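Local structure of TIGR00725 family protein (Thermotoga maritima, 1RCU) at residues 26-31 against 59-64. The protein is of unknown function but belongs to the SLOG superfamily, whose Rossmann-like fold suggests that it may bind a nucleotide or a related ligand. Residues are numbered along the deposited sequence; the frame is centred on the assembly and turned at random.
Sequences VVVVGY and YLVFNG
Val26, Val27 and Val28 pair with Leu60 to Asn63 as the two neighbouring parallel strands of the first beta-alpha-beta unit in a Rossmann-like fold; helix 44-56 makes the crossover between them. Three backbone hydrogen bonds join the strands: Val26 N to Leu60 O, Phe62 N to Val26 O, and Val28 N to Phe62 O, the last 3.0 Å long and almost collinear with its carbonyl. Two carbonyls also take a CA-H contact, Val26 O from Val61 CA and Phe62 O from Val27 CA, the second at 3.3 Å. The strand axes cross at -34°, the twist between neighbouring parallel strands, and beyond Val28 the two chains part.

Val27 and Phe62 share one face of the sheet. From Val27 CB, which lies 4.0 Å from Phe62 O, the branches divide: CG1, anti to its own backbone N (chi1 159°), stays near that same oxygen, whereas CG2 reaches across to Phe62 CB at 3.7 Å. The phenyl ring then runs on away from Val27, and Phe62 also touches Val85 of the next strand.

Val26, Val28 and Val61 occupy the other face, where all three touch Leu54 of the crossover helix 44-56, which covers this side of the pair. Val26 CG1 sits 3.9 Å from Tyr59 CB and meets the root of the ring obliquely; the tyrosine side chain also touches Val186 and Ile189 of helix 182-190. Val28 and Asn63 run abreast from the same face, with Val28 CG2 4.0 Å from Asn63 CB. The buried amide of Asn63 is held at both ends, OD1 by Gly65 N and ND2 by Ser74 OG, fixing its rotation where the strand gives way to the following turn, while Asn63 CB rests 3.4 Å from Val28 O.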
ATOM      1  N   VAL A  26      -2.711  12.542 -18.877  1.00 31.91           N
ATOM      2  CA  VAL A  26      -2.918  11.265 -19.543  1.00 29.19           C
ATOM      3  C   VAL A  26      -1.832  10.293 -19.102  1.00 27.20           C
ATOM      4  O   VAL A  26      -0.639  10.626 -19.038  1.00 25.87           O
ATOM      5  CB  VAL A  26      -2.952  11.364 -21.105  1.00 28.91           C
ATOM      6  CG1 VAL A  26      -3.523  12.699 -21.526  1.00 27.47           C
ATOM      7  CG2 VAL A  26      -1.585  11.121 -21.701  1.00 30.71           C
ATOM      8  N   VAL A  27      -2.272   9.095 -18.754  1.00 23.88           N
ATOM      9  CA  VAL A  27      -1.385   8.041 -18.314  1.00 22.97           C
ATOM     10  C   VAL A  27      -1.193   7.099 -19.506  1.00 22.97           C
ATOM     11  O   VAL A  27      -2.166   6.734 -20.166  1.00 22.62           O
ATOM     12  CB  VAL A  27      -2.030   7.278 -17.114  1.00 22.52           C
ATOM     13  CG1 VAL A  27      -1.413   5.904 -16.962  1.00 20.57           C
ATOM     14  CG2 VAL A  27      -1.864   8.087 -15.817  1.00 20.81           C
ATOM     15  N   VAL A  28       0.056   6.750 -19.814  1.00 21.64           N
ATOM     16  CA  VAL A  28       0.314   5.825 -20.908  1.00 22.12           C
ATOM     17  C   VAL A  28       1.004   4.601 -20.327  1.00 20.57           C
ATOM     18  O   VAL A  28       1.930   4.714 -19.520  1.00 20.22           O
ATOM     19  CB  VAL A  28       1.184   6.452 -22.065  1.00 23.71           C
ATOM     20  CG1 VAL A  28       0.607   7.802 -22.487  1.00 23.03           C
ATOM     21  CG2 VAL A  28       2.622   6.597 -21.635  1.00 27.94           C
ATOM     22  N   VAL A  29       0.519   3.429 -20.723  1.00 19.53           N
ATOM     23  CA  VAL A  29       1.060   2.160 -20.259  1.00 18.01           C
ATOM     24  C   VAL A  29       1.432   1.286 -21.461  1.00 19.45           C
ATOM     25  O   VAL A  29       0.892   1.453 -22.551  1.00 19.56           O
ATOM     26  CB  VAL A  29       0.023   1.414 -19.366  1.00 14.34           C
ATOM     27  CG1 VAL A  29      -0.360   2.283 -18.180  1.00 10.61           C
ATOM     28  CG2 VAL A  29      -1.200   1.067 -20.169  1.00  8.87           C
ATOM     29  N   GLY A  30       2.351   0.353 -21.253  1.00 21.27           N
ATOM     30  CA  GLY A  30       2.773  -0.528 -22.330  1.00 24.12           C
ATOM     31  C   GLY A  30       3.940  -1.419 -21.954  1.00 24.20           C
ATOM     32  O   GLY A  30       4.350  -1.445 -20.803  1.00 23.97           O
ATOM     33  N   TYR A  31       4.478  -2.146 -22.929  1.00 26.91           N
ATOM     34  CA  TYR A  31       5.602  -3.062 -22.701  1.00 26.51           C
ATOM     35  C   TYR A  31       6.739  -2.432 -21.935  1.00 26.88           C
ATOM     36  O   TYR A  31       6.981  -1.231 -22.048  1.00 28.45           O
ATOM     37  CB  TYR A  31       6.215  -3.527 -24.018  1.00 22.69           C
ATOM     38  CG  TYR A  31       5.383  -4.397 -24.917  1.00 22.56           C
ATOM     39  CD1 TYR A  31       5.040  -5.713 -24.561  1.00 22.41           C
ATOM     40  CD2 TYR A  31       5.056  -3.951 -26.192  1.00 22.29           C
ATOM     41  CE1 TYR A  31       4.393  -6.559 -25.480  1.00 23.19           C
ATOM     42  CE2 TYR A  31       4.425  -4.779 -27.111  1.00 22.58           C
ATOM     43  CZ  TYR A  31       4.095  -6.070 -26.757  1.00 23.16           C
ATOM     44  OH  TYR A  31       3.460  -6.839 -27.703  1.00 25.43           O
ATOM     45  N   TYR A  59      -0.650  18.314 -22.687  1.00 30.34           N
ATOM     46  CA  TYR A  59      -1.069  17.361 -21.658  1.00 30.13           C
ATOM     47  C   TYR A  59       0.107  16.984 -20.747  1.00 29.31           C
ATOM     48  O   TYR A  59       1.258  16.926 -21.190  1.00 28.33           O
ATOM     49  CB  TYR A  59      -1.626  16.063 -22.281  1.00 30.39           C
ATOM     50  CG  TYR A  59      -2.817  16.241 -23.191  1.00 31.86           C
ATOM     51  CD1 TYR A  59      -3.995  16.825 -22.726  1.00 32.57           C
ATOM     52  CD2 TYR A  59      -2.765  15.829 -24.525  1.00 33.16           C
ATOM     53  CE1 TYR A  59      -5.096  17.003 -23.567  1.00 32.96           C
ATOM     54  CE2 TYR A  59      -3.868  15.996 -25.380  1.00 34.32           C
ATOM     55  CZ  TYR A  59      -5.028  16.584 -24.892  1.00 33.81           C
ATOM     56  OH  TYR A  59      -6.106  16.749 -25.737  1.00 33.49           O
ATOM     57  N   LEU A  60      -0.200  16.725 -19.480  1.00 27.32           N
ATOM     58  CA  LEU A  60       0.802  16.308 -18.508  1.00 26.46           C
ATOM     59  C   LEU A  60       0.850  14.775 -18.587  1.00 25.49           C
ATOM     60  O   LEU A  60      -0.159  14.117 -18.348  1.00 24.45           O
ATOM     61  CB  LEU A  60       0.394  16.772 -17.106  1.00 27.16           C
ATOM     62  CG  LEU A  60       1.361  16.431 -15.985  1.00 31.20           C
ATOM     63  CD1 LEU A  60       2.761  16.909 -16.343  1.00 32.87           C
ATOM     64  CD2 LEU A  60       0.867  17.073 -14.709  1.00 33.59           C
ATOM     65  N   VAL A  61       2.015  14.212 -18.919  1.00 24.53           N
ATOM     66  CA  VAL A  61       2.128  12.764 -19.068  1.00 23.12           C
ATOM     67  C   VAL A  61       2.689  11.980 -17.877  1.00 23.77           C
ATOM     68  O   VAL A  61       3.684  12.363 -17.266  1.00 23.58           O
ATOM     69  CB  VAL A  61       2.939  12.416 -20.351  1.00 22.33           C
ATOM     70  CG1 VAL A  61       2.941  10.902 -20.591  1.00 19.64           C
ATOM     71  CG2 VAL A  61       2.323  13.132 -21.568  1.00 17.84           C
ATOM     72  N   PHE A  62       2.012  10.882 -17.550  1.00 24.78           N
ATOM     73  CA  PHE A  62       2.413   9.981 -16.459  1.00 24.58           C
ATOM     74  C   PHE A  62       2.597   8.568 -17.001  1.00 24.07           C
ATOM     75  O   PHE A  62       1.847   8.137 -17.879  1.00 22.80           O
ATOM     76  CB  PHE A  62       1.328   9.874 -15.382  1.00 25.82           C
ATOM     77  CG  PHE A  62       1.266  11.030 -14.457  1.00 26.79           C
ATOM     78  CD1 PHE A  62       0.795  12.257 -14.897  1.00 29.17           C
ATOM     79  CD2 PHE A  62       1.681  10.896 -13.137  1.00 29.86           C
ATOM     80  CE1 PHE A  62       0.727  13.342 -14.034  1.00 29.33           C
ATOM     81  CE2 PHE A  62       1.622  11.979 -12.248  1.00 30.59           C
ATOM     82  CZ  PHE A  62       1.145  13.207 -12.698  1.00 30.26           C
ATOM     83  N   ASN A  63       3.574   7.852 -16.455  1.00 23.33           N
ATOM     84  CA  ASN A  63       3.821   6.473 -16.839  1.00 23.00           C
ATOM     85  C   ASN A  63       4.578   5.728 -15.739  1.00 23.20           C
ATOM     86  O   ASN A  63       5.059   6.342 -14.786  1.00 23.58           O
ATOM     87  CB  ASN A  63       4.587   6.404 -18.175  1.00 23.07           C
ATOM     88  CG  ASN A  63       5.938   7.078 -18.121  1.00 22.14           C
ATOM     89  OD1 ASN A  63       6.767   6.772 -17.266  1.00 26.42           O
ATOM     90  ND2 ASN A  63       6.174   7.991 -19.045  1.00 18.45           N
ATOM     91  N   GLY A  64       4.670   4.408 -15.886  1.00 24.73           N
ATOM     92  CA  GLY A  64       5.346   3.562 -14.915  1.00 24.16           C
ATOM     93  C   GLY A  64       6.837   3.785 -14.727  1.00 26.46           C
ATOM     94  O   GLY A  64       7.477   3.021 -14.010  1.00 25.64           O
TER